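Local coordinates for fusion DH (Streptomyces sp. MJ635-86F5, PDB 6K97), which is an engineered fusion reuniting the parts of a split polyketide synthase dehydratase domain, which probably dehydrates carrier-bound intermediates in cremimycin biosynthesis, at residues A89-T101 / F274-H286. Numbering follows the deposited sequence.
Sequences AGCDEITELVLHT and FLPFALRRVRVHH
I94 and V282 lie side by side where strands 93-99 and 273-284 run antiparallel, the seam between the two hotdogs of the double-hotdog dehydratase fold. The first strand belongs to the N-terminal part of the engineered fusion, the second to its C-terminal part. On the packed face, both I94 CB and I94 CD1 lie 4.0 Å from V282 CB; I94 also rests on A82 and L83 of helix 75-88. L97 and L279 continue this apolar layer, L279 meeting V79 of the same helix and L97 meeting L128. Reciprocal backbone bonds tie L97 to L279, with L279 N 2.8 Å from L97 O, and I94 to V282. R281, exposed, and V282 both face I94 in a G1 beta bulge, and R281 N donates to T95 O from above the carbonyl plane.

The other face, with E96, V98, A278 and R280, is looser: V98 CG2 stays 4.4 Å from A278 CB, R280 is exposed, and E96 turns to S147. At the end of the strand pair, buried E93 forms a salt bridge, OE2 2.7 Å from R283 NH1. A chi1 of -178° and an extended chain bring OE2 there. Carboxylate and guanidinium planes stand 78° apart. E93 OE1 accepts T95 OG1 through its anti lone pair. Replacing E93 by an alanine would probably leave R283 without this carboxylate mate and T95 OG1 without its acceptor. Beside the salt bridge, R283 CG packs 3.5 Å from D92 O.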
ATOM      1  N   ALA A  89     -11.714  -1.804  -8.189  1.00 39.06           N
ATOM      2  CA  ALA A  89     -11.587  -3.271  -8.310  1.00 39.38           C
ATOM      3  C   ALA A  89     -12.628  -3.945  -9.193  1.00 38.19           C
ATOM      4  O   ALA A  89     -12.702  -5.156  -9.192  1.00 41.32           O
ATOM      5  CB  ALA A  89     -11.653  -3.897  -6.937  1.00 39.18           C
ATOM      6  N   GLY A  90     -13.473  -3.204  -9.899  1.00 36.13           N
ATOM      7  CA  GLY A  90     -14.435  -3.865 -10.796  1.00 36.27           C
ATOM      8  C   GLY A  90     -15.610  -4.594 -10.117  1.00 37.18           C
ATOM      9  O   GLY A  90     -16.242  -5.459 -10.745  1.00 37.58           O
ATOM     10  N   CYS A  91     -15.989  -4.217  -8.895  1.00 35.30           N
ATOM     11  CA  CYS A  91     -17.169  -4.861  -8.263  1.00 37.74           C
ATOM     12  C   CYS A  91     -18.424  -3.996  -8.290  1.00 36.04           C
ATOM     13  O   CYS A  91     -18.375  -2.804  -8.051  1.00 35.87           O
ATOM     14  CB  CYS A  91     -16.872  -5.262  -6.816  1.00 39.38           C
ATOM     15  SG  CYS A  91     -15.466  -6.339  -6.584  1.00 37.75           S
ATOM     16  N   ASP A  92     -19.568  -4.619  -8.506  1.00 40.93           N
ATOM     17  CA  ASP A  92     -20.856  -3.884  -8.679  1.00 41.85           C
ATOM     18  C   ASP A  92     -21.529  -3.465  -7.393  1.00 38.97           C
ATOM     19  O   ASP A  92     -22.448  -2.660  -7.394  1.00 41.06           O
ATOM     20  CB  ASP A  92     -21.853  -4.770  -9.443  1.00 44.74           C
ATOM     21  CG  ASP A  92     -21.438  -5.028 -10.907  1.00 48.10           C
ATOM     22  OD1 ASP A  92     -20.722  -4.179 -11.501  1.00 44.03           O
ATOM     23  OD2 ASP A  92     -21.861  -6.086 -11.441  1.00 52.25           O
ATOM     24  N   GLU A  93     -21.067  -3.980  -6.271  1.00 39.06           N
ATOM     25  CA  GLU A  93     -21.879  -3.944  -5.069  1.00 38.06           C
ATOM     26  C   GLU A  93     -20.997  -4.003  -3.830  1.00 37.43           C
ATOM     27  O   GLU A  93     -19.941  -4.699  -3.828  1.00 36.99           O
ATOM     28  CB  GLU A  93     -22.742  -5.182  -5.120  1.00 41.26           C
ATOM     29  CG  GLU A  93     -23.687  -5.324  -3.985  1.00 46.09           C
ATOM     30  CD  GLU A  93     -24.562  -6.550  -4.086  1.00 49.34           C
ATOM     31  OE1 GLU A  93     -24.074  -7.684  -3.700  1.00 51.50           O
ATOM     32  OE2 GLU A  93     -25.712  -6.350  -4.552  1.00 44.56           O
ATOM     33  N   ILE A  94     -21.385  -3.269  -2.790  1.00 35.00           N
ATOM     34  CA  ILE A  94     -20.921  -3.586  -1.453  1.00 33.21           C
ATOM     35  C   ILE A  94     -21.955  -4.590  -1.001  1.00 33.39           C
ATOM     36  O   ILE A  94     -23.122  -4.307  -0.935  1.00 33.97           O
ATOM     37  CB  ILE A  94     -20.916  -2.396  -0.508  1.00 34.38           C
ATOM     38  CG1 ILE A  94     -20.057  -1.279  -1.065  1.00 33.52           C
ATOM     39  CG2 ILE A  94     -20.430  -2.791   0.874  1.00 34.77           C
ATOM     40  CD1 ILE A  94     -20.290   0.020  -0.334  1.00 33.02           C
ATOM     41  N   THR A  95     -21.505  -5.794  -0.736  1.00 34.65           N
ATOM     42  CA  THR A  95     -22.385  -6.892  -0.447  1.00 34.25           C
ATOM     43  C   THR A  95     -22.784  -6.764   0.974  1.00 32.83           C
ATOM     44  O   THR A  95     -23.928  -6.921   1.298  1.00 32.77           O
ATOM     45  CB  THR A  95     -21.692  -8.247  -0.728  1.00 33.94           C
ATOM     46  OG1 THR A  95     -21.677  -8.428  -2.143  1.00 36.23           O
ATOM     47  CG2 THR A  95     -22.457  -9.389  -0.135  1.00 33.93           C
ATOM     48  N   GLU A  96     -21.826  -6.446   1.827  1.00 36.02           N
ATOM     49  CA  GLU A  96     -22.153  -6.309   3.235  1.00 38.47           C
ATOM     50  C   GLU A  96     -21.036  -5.509   3.896  1.00 34.54           C
ATOM     51  O   GLU A  96     -19.876  -5.618   3.498  1.00 34.60           O
ATOM     52  CB  GLU A  96     -22.446  -7.737   3.818  1.00 39.26           C
ATOM     53  CG  GLU A  96     -21.919  -7.936   5.204  1.00 45.70           C
ATOM     54  CD  GLU A  96     -20.496  -8.391   5.203  1.00 44.36           C
ATOM     55  OE1 GLU A  96     -19.904  -8.786   4.156  1.00 43.48           O
ATOM     56  OE2 GLU A  96     -19.985  -8.349   6.324  1.00 51.13           O
ATOM     57  N   LEU A  97     -21.411  -4.643   4.831  1.00 33.52           N
ATOM     58  CA  LEU A  97     -20.468  -3.795   5.546  1.00 32.28           C
ATOM     59  C   LEU A  97     -20.923  -3.596   6.961  1.00 33.01           C
ATOM     60  O   LEU A  97     -22.076  -3.212   7.183  1.00 31.40           O
ATOM     61  CB  LEU A  97     -20.337  -2.411   4.900  1.00 34.23           C
ATOM     62  CG  LEU A  97     -19.155  -1.543   5.435  1.00 35.35           C
ATOM     63  CD1 LEU A  97     -17.786  -2.062   4.932  1.00 33.94           C
ATOM     64  CD2 LEU A  97     -19.329  -0.070   5.052  1.00 34.81           C
ATOM     65  N   VAL A  98     -19.993  -3.773   7.907  1.00 30.38           N
ATOM     66  CA  VAL A  98     -20.272  -3.615   9.314  1.00 28.48           C
ATOM     67  C   VAL A  98     -19.270  -2.661   9.941  1.00 29.19           C
ATOM     68  O   VAL A  98     -18.056  -2.802   9.755  1.00 31.47           O
ATOM     69  CB  VAL A  98     -20.134  -4.978  10.011  1.00 29.94           C
ATOM     70  CG1 VAL A  98     -20.432  -4.877  11.484  1.00 29.27           C
ATOM     71  CG2 VAL A  98     -21.041  -6.017   9.365  1.00 29.32           C
ATOM     72  N   LEU A  99     -19.772  -1.705  10.714  1.00 31.15           N
ATOM     73  CA  LEU A  99     -18.974  -0.701  11.409  1.00 32.78           C
ATOM     74  C   LEU A  99     -18.691  -1.107  12.848  1.00 35.97           C
ATOM     75  O   LEU A  99     -19.534  -1.670  13.501  1.00 43.87           O
ATOM     76  CB  LEU A  99     -19.763   0.586  11.428  1.00 34.26           C
ATOM     77  CG  LEU A  99     -20.377   0.942  10.074  1.00 35.07           C
ATOM     78  CD1 LEU A  99     -21.152   2.247  10.196  1.00 35.48           C
ATOM     79  CD2 LEU A  99     -19.323   1.066   9.004  1.00 33.48           C
ATOM     80  N   HIS A 100     -17.494  -0.854  13.324  1.00 36.57           N
ATOM     81  CA  HIS A 100     -17.044  -1.274  14.628  1.00 37.33           C
ATOM     82  C   HIS A 100     -16.642  -0.004  15.405  1.00 37.43           C
ATOM     83  O   HIS A 100     -17.438   0.887  15.547  1.00 35.07           O
ATOM     84  CB  HIS A 100     -15.815  -2.200  14.468  1.00 41.29           C
ATOM     85  CG  HIS A 100     -16.061  -3.387  13.592  1.00 45.67           C
ATOM     86  ND1 HIS A 100     -16.894  -4.423  13.956  1.00 48.52           N
ATOM     87  CD2 HIS A 100     -15.600  -3.695  12.361  1.00 44.87           C
ATOM     88  CE1 HIS A 100     -16.947  -5.310  12.984  1.00 44.97           C
ATOM     89  NE2 HIS A 100     -16.180  -4.885  12.001  1.00 45.33           N
ATOM     90  N   THR A 101     -15.370   0.134  15.798  1.00 37.29           N
ATOM     91  CA  THR A 101     -14.933   1.303  16.544  1.00 37.75           C
ATOM     92  C   THR A 101     -15.007   2.600  15.709  1.00 34.35           C
ATOM     93  O   THR A 101     -14.624   2.634  14.556  1.00 32.53           O
ATOM     94  CB  THR A 101     -13.491   1.058  17.056  1.00 42.07           C
ATOM     95  OG1 THR A 101     -13.456  -0.205  17.755  1.00 41.96           O
ATOM     96  CG2 THR A 101     -13.023   2.164  18.053  1.00 41.62           C
ATOM     97  N   PHE A 274     -29.072   5.911  18.343  1.00 47.55           N
ATOM     98  CA  PHE A 274     -29.156   4.820  17.392  1.00 41.75           C
ATOM     99  C   PHE A 274     -28.374   5.256  16.205  1.00 40.10           C
ATOM    100  O   PHE A 274     -28.628   6.326  15.670  1.00 42.07           O
ATOM    101  CB  PHE A 274     -30.603   4.570  17.000  1.00 39.23           C
ATOM    102  CG  PHE A 274     -31.353   3.673  17.969  1.00 41.59           C
ATOM    103  CD1 PHE A 274     -32.028   4.205  19.060  1.00 41.74           C
ATOM    104  CD2 PHE A 274     -31.387   2.285  17.777  1.00 45.72           C
ATOM    105  CE1 PHE A 274     -32.734   3.394  19.942  1.00 43.71           C
ATOM    106  CE2 PHE A 274     -32.084   1.456  18.665  1.00 50.16           C
ATOM    107  CZ  PHE A 274     -32.755   2.018  19.762  1.00 46.94           C
ATOM    108  N   LEU A 275     -27.381   4.468  15.835  1.00 42.63           N
ATOM    109  CA  LEU A 275     -26.527   4.726  14.673  1.00 42.54           C
ATOM    110  C   LEU A 275     -26.489   3.520  13.737  1.00 40.78           C
ATOM    111  O   LEU A 275     -26.732   2.386  14.173  1.00 41.64           O
ATOM    112  CB  LEU A 275     -25.087   4.967  15.131  1.00 45.66           C
ATOM    113  CG  LEU A 275     -24.805   6.197  15.985  1.00 52.45           C
ATOM    114  CD1 LEU A 275     -23.330   6.234  16.391  1.00 51.53           C
ATOM    115  CD2 LEU A 275     -25.216   7.471  15.251  1.00 53.06           C
ATOM    116  N   PRO A 276     -26.127   3.752  12.463  1.00 38.53           N
ATOM    117  CA  PRO A 276     -25.926   2.651  11.545  1.00 36.84           C
ATOM    118  C   PRO A 276     -24.787   1.804  11.991  1.00 36.68           C
ATOM    119  O   PRO A 276     -23.804   2.339  12.463  1.00 40.43           O
ATOM    120  CB  PRO A 276     -25.588   3.340  10.213  1.00 38.09           C
ATOM    121  CG  PRO A 276     -26.281   4.672  10.301  1.00 40.01           C
ATOM    122  CD  PRO A 276     -26.131   5.058  11.765  1.00 39.11           C
ATOM    123  N   PHE A 277     -24.934   0.485  11.906  1.00 34.66           N
ATOM    124  CA  PHE A 277     -23.792  -0.426  12.146  1.00 31.21           C
ATOM    125  C   PHE A 277     -23.643  -1.460  11.041  1.00 30.74           C
ATOM    126  O   PHE A 277     -22.660  -2.120  11.033  1.00 30.05           O
ATOM    127  CB  PHE A 277     -23.831  -1.150  13.479  1.00 28.03           C
ATOM    128  CG  PHE A 277     -24.793  -2.298  13.548  1.00 30.69           C
ATOM    129  CD1 PHE A 277     -26.160  -2.080  13.823  1.00 31.34           C
ATOM    130  CD2 PHE A 277     -24.366  -3.612  13.420  1.00 30.68           C
ATOM    131  CE1 PHE A 277     -27.043  -3.142  13.932  1.00 29.97           C
ATOM    132  CE2 PHE A 277     -25.275  -4.688  13.557  1.00 29.60           C
ATOM    133  CZ  PHE A 277     -26.596  -4.451  13.767  1.00 29.01           C
ATOM    134  N   ALA A 278     -24.662  -1.701  10.218  1.00 29.67           N
ATOM    135  CA  ALA A 278     -24.546  -2.766   9.200  1.00 31.30           C
ATOM    136  C   ALA A 278     -25.357  -2.384   7.979  1.00 31.55           C
ATOM    137  O   ALA A 278     -26.448  -1.846   8.097  1.00 35.10           O
ATOM    138  CB  ALA A 278     -24.978  -4.125   9.721  1.00 29.31           C
ATOM    139  N   LEU A 279     -24.774  -2.586   6.814  1.00 31.62           N
ATOM    140  CA  LEU A 279     -25.418  -2.273   5.556  1.00 32.19           C
ATOM    141  C   LEU A 279     -25.284  -3.516   4.705  1.00 31.63           C
ATOM    142  O   LEU A 279     -24.310  -4.205   4.822  1.00 31.86           O
ATOM    143  CB  LEU A 279     -24.724  -1.080   4.881  1.00 31.89           C
ATOM    144  CG  LEU A 279     -24.986   0.268   5.525  1.00 32.57           C
ATOM    145  CD1 LEU A 279     -23.847   0.662   6.432  1.00 32.57           C
ATOM    146  CD2 LEU A 279     -25.194   1.362   4.488  1.00 33.46           C
ATOM    147  N   ARG A 280     -26.250  -3.748   3.824  1.00 36.34           N
ATOM    148  CA  ARG A 280     -26.275  -4.881   2.886  1.00 37.46           C
ATOM    149  C   ARG A 280     -26.709  -4.423   1.506  1.00 35.96           C
ATOM    150  O   ARG A 280     -27.721  -3.721   1.383  1.00 32.10           O
ATOM    151  CB  ARG A 280     -27.295  -5.909   3.308  1.00 40.28           C
ATOM    152  CG  ARG A 280     -26.989  -6.661   4.578  1.00 45.62           C
ATOM    153  CD  ARG A 280     -28.229  -7.495   4.977  1.00 50.63           C
ATOM    154  NE  ARG A 280     -27.950  -8.241   6.197  1.00 56.76           N
ATOM    155  CZ  ARG A 280     -27.157  -9.311   6.256  1.00 59.44           C
ATOM    156  NH1 ARG A 280     -26.947  -9.921   7.416  1.00 65.67           N
ATOM    157  NH2 ARG A 280     -26.572  -9.789   5.169  1.00 61.90           N
ATOM    158  N   ARG A 281     -25.984  -4.873   0.476  1.00 35.51           N
ATOM    159  CA  ARG A 281     -26.389  -4.664  -0.921  1.00 37.73           C
ATOM    160  C   ARG A 281     -26.476  -3.179  -1.305  1.00 37.23           C
ATOM    161  O   ARG A 281     -27.530  -2.660  -1.724  1.00 33.49           O
ATOM    162  CB  ARG A 281     -27.672  -5.450  -1.257  1.00 41.17           C
ATOM    163  CG  ARG A 281     -27.394  -6.944  -1.496  1.00 47.80           C
ATOM    164  CD  ARG A 281     -28.580  -7.911  -1.282  1.00 56.61           C
ATOM    165  NE  ARG A 281     -29.927  -7.343  -1.558  1.00 69.48           N
ATOM    166  CZ  ARG A 281     -30.913  -7.100  -0.662  1.00 66.93           C
ATOM    167  NH1 ARG A 281     -32.067  -6.603  -1.110  1.00 65.40           N
ATOM    168  NH2 ARG A 281     -30.784  -7.355   0.654  1.00 60.76           N
ATOM    169  N   VAL A 282     -25.347  -2.487  -1.139  1.00 34.52           N
ATOM    170  CA  VAL A 282     -25.230  -1.090  -1.579  1.00 35.13           C
ATOM    171  C   VAL A 282     -24.696  -1.069  -3.025  1.00 37.98           C
ATOM    172  O   VAL A 282     -23.643  -1.621  -3.284  1.00 39.92           O
ATOM    173  CB  VAL A 282     -24.279  -0.294  -0.697  1.00 30.64           C
ATOM    174  CG1 VAL A 282     -24.313   1.138  -1.093  1.00 30.80           C
ATOM    175  CG2 VAL A 282     -24.682  -0.406   0.752  1.00 32.43           C
ATOM    176  N   ARG A 283     -25.486  -0.532  -3.948  1.00 39.63           N
ATOM    177  CA  ARG A 283     -25.203  -0.553  -5.377  1.00 40.87           C
ATOM    178  C   ARG A 283     -25.449   0.851  -5.883  1.00 38.92           C
ATOM    179  O   ARG A 283     -26.531   1.370  -5.704  1.00 38.20           O
ATOM    180  CB  ARG A 283     -26.145  -1.515  -6.083  1.00 50.98           C
ATOM    181  CG  ARG A 283     -25.802  -1.703  -7.574  1.00 64.47           C
ATOM    182  CD  ARG A 283     -26.722  -2.662  -8.335  1.00 69.03           C
ATOM    183  NE  ARG A 283     -26.095  -3.984  -8.494  1.00 80.91           N
ATOM    184  CZ  ARG A 283     -26.177  -4.972  -7.602  1.00 78.97           C
ATOM    185  NH1 ARG A 283     -26.870  -4.814  -6.471  1.00 80.58           N
ATOM    186  NH2 ARG A 283     -25.550  -6.115  -7.833  1.00 70.09           N
ATOM    187  N   VAL A 284     -24.406   1.511  -6.382  1.00 36.09           N
ATOM    188  CA  VAL A 284     -24.512   2.827  -6.960  1.00 35.44           C
ATOM    189  C   VAL A 284     -24.551   2.666  -8.458  1.00 35.79           C
ATOM    190  O   VAL A 284     -23.675   2.021  -8.977  1.00 33.13           O
ATOM    191  CB  VAL A 284     -23.305   3.661  -6.660  1.00 34.68           C
ATOM    192  CG1 VAL A 284     -23.407   5.005  -7.340  1.00 36.26           C
ATOM    193  CG2 VAL A 284     -23.220   3.877  -5.176  1.00 41.92           C
ATOM    194  N   HIS A 285     -25.554   3.241  -9.144  1.00 36.21           N
ATOM    195  CA  HIS A 285     -25.651   3.111 -10.617  1.00 38.73           C
ATOM    196  C   HIS A 285     -24.999   4.311 -11.330  1.00 38.83           C
ATOM    197  O   HIS A 285     -24.577   4.194 -12.465  1.00 40.18           O
ATOM    198  CB  HIS A 285     -27.114   2.943 -11.077  1.00 41.57           C
ATOM    199  CG  HIS A 285     -27.884   1.922 -10.298  1.00 45.94           C
ATOM    200  ND1 HIS A 285     -27.920   0.590 -10.644  1.00 49.59           N
ATOM    201  CD2 HIS A 285     -28.599   2.030  -9.153  1.00 49.69           C
ATOM    202  CE1 HIS A 285     -28.661  -0.071  -9.773  1.00 51.81           C
ATOM    203  NE2 HIS A 285     -29.060   0.776  -8.842  1.00 54.76           N
ATOM    204  N   HIS A 286     -24.954   5.480 -10.693  1.00 37.04           N
ATOM    205  CA  HIS A 286     -24.264   6.667 -11.260  1.00 35.72           C
ATOM    206  C   HIS A 286     -23.670   7.507 -10.116  1.00 34.18           C
ATOM    207  O   HIS A 286     -24.301   7.754  -9.154  1.00 34.83           O
ATOM    208  CB  HIS A 286     -25.230   7.530 -12.061  1.00 35.88           C
ATOM    209  CG  HIS A 286     -25.797   6.848 -13.254  1.00 39.19           C
ATOM    210  ND1 HIS A 286     -27.083   6.338 -13.284  1.00 40.83           N
ATOM    211  CD2 HIS A 286     -25.246   6.540 -14.442  1.00 38.74           C
ATOM    212  CE1 HIS A 286     -27.324   5.811 -14.464  1.00 39.74           C
ATOM    213  NE2 HIS A 286     -26.229   5.925 -15.187  1.00 41.99           N
TER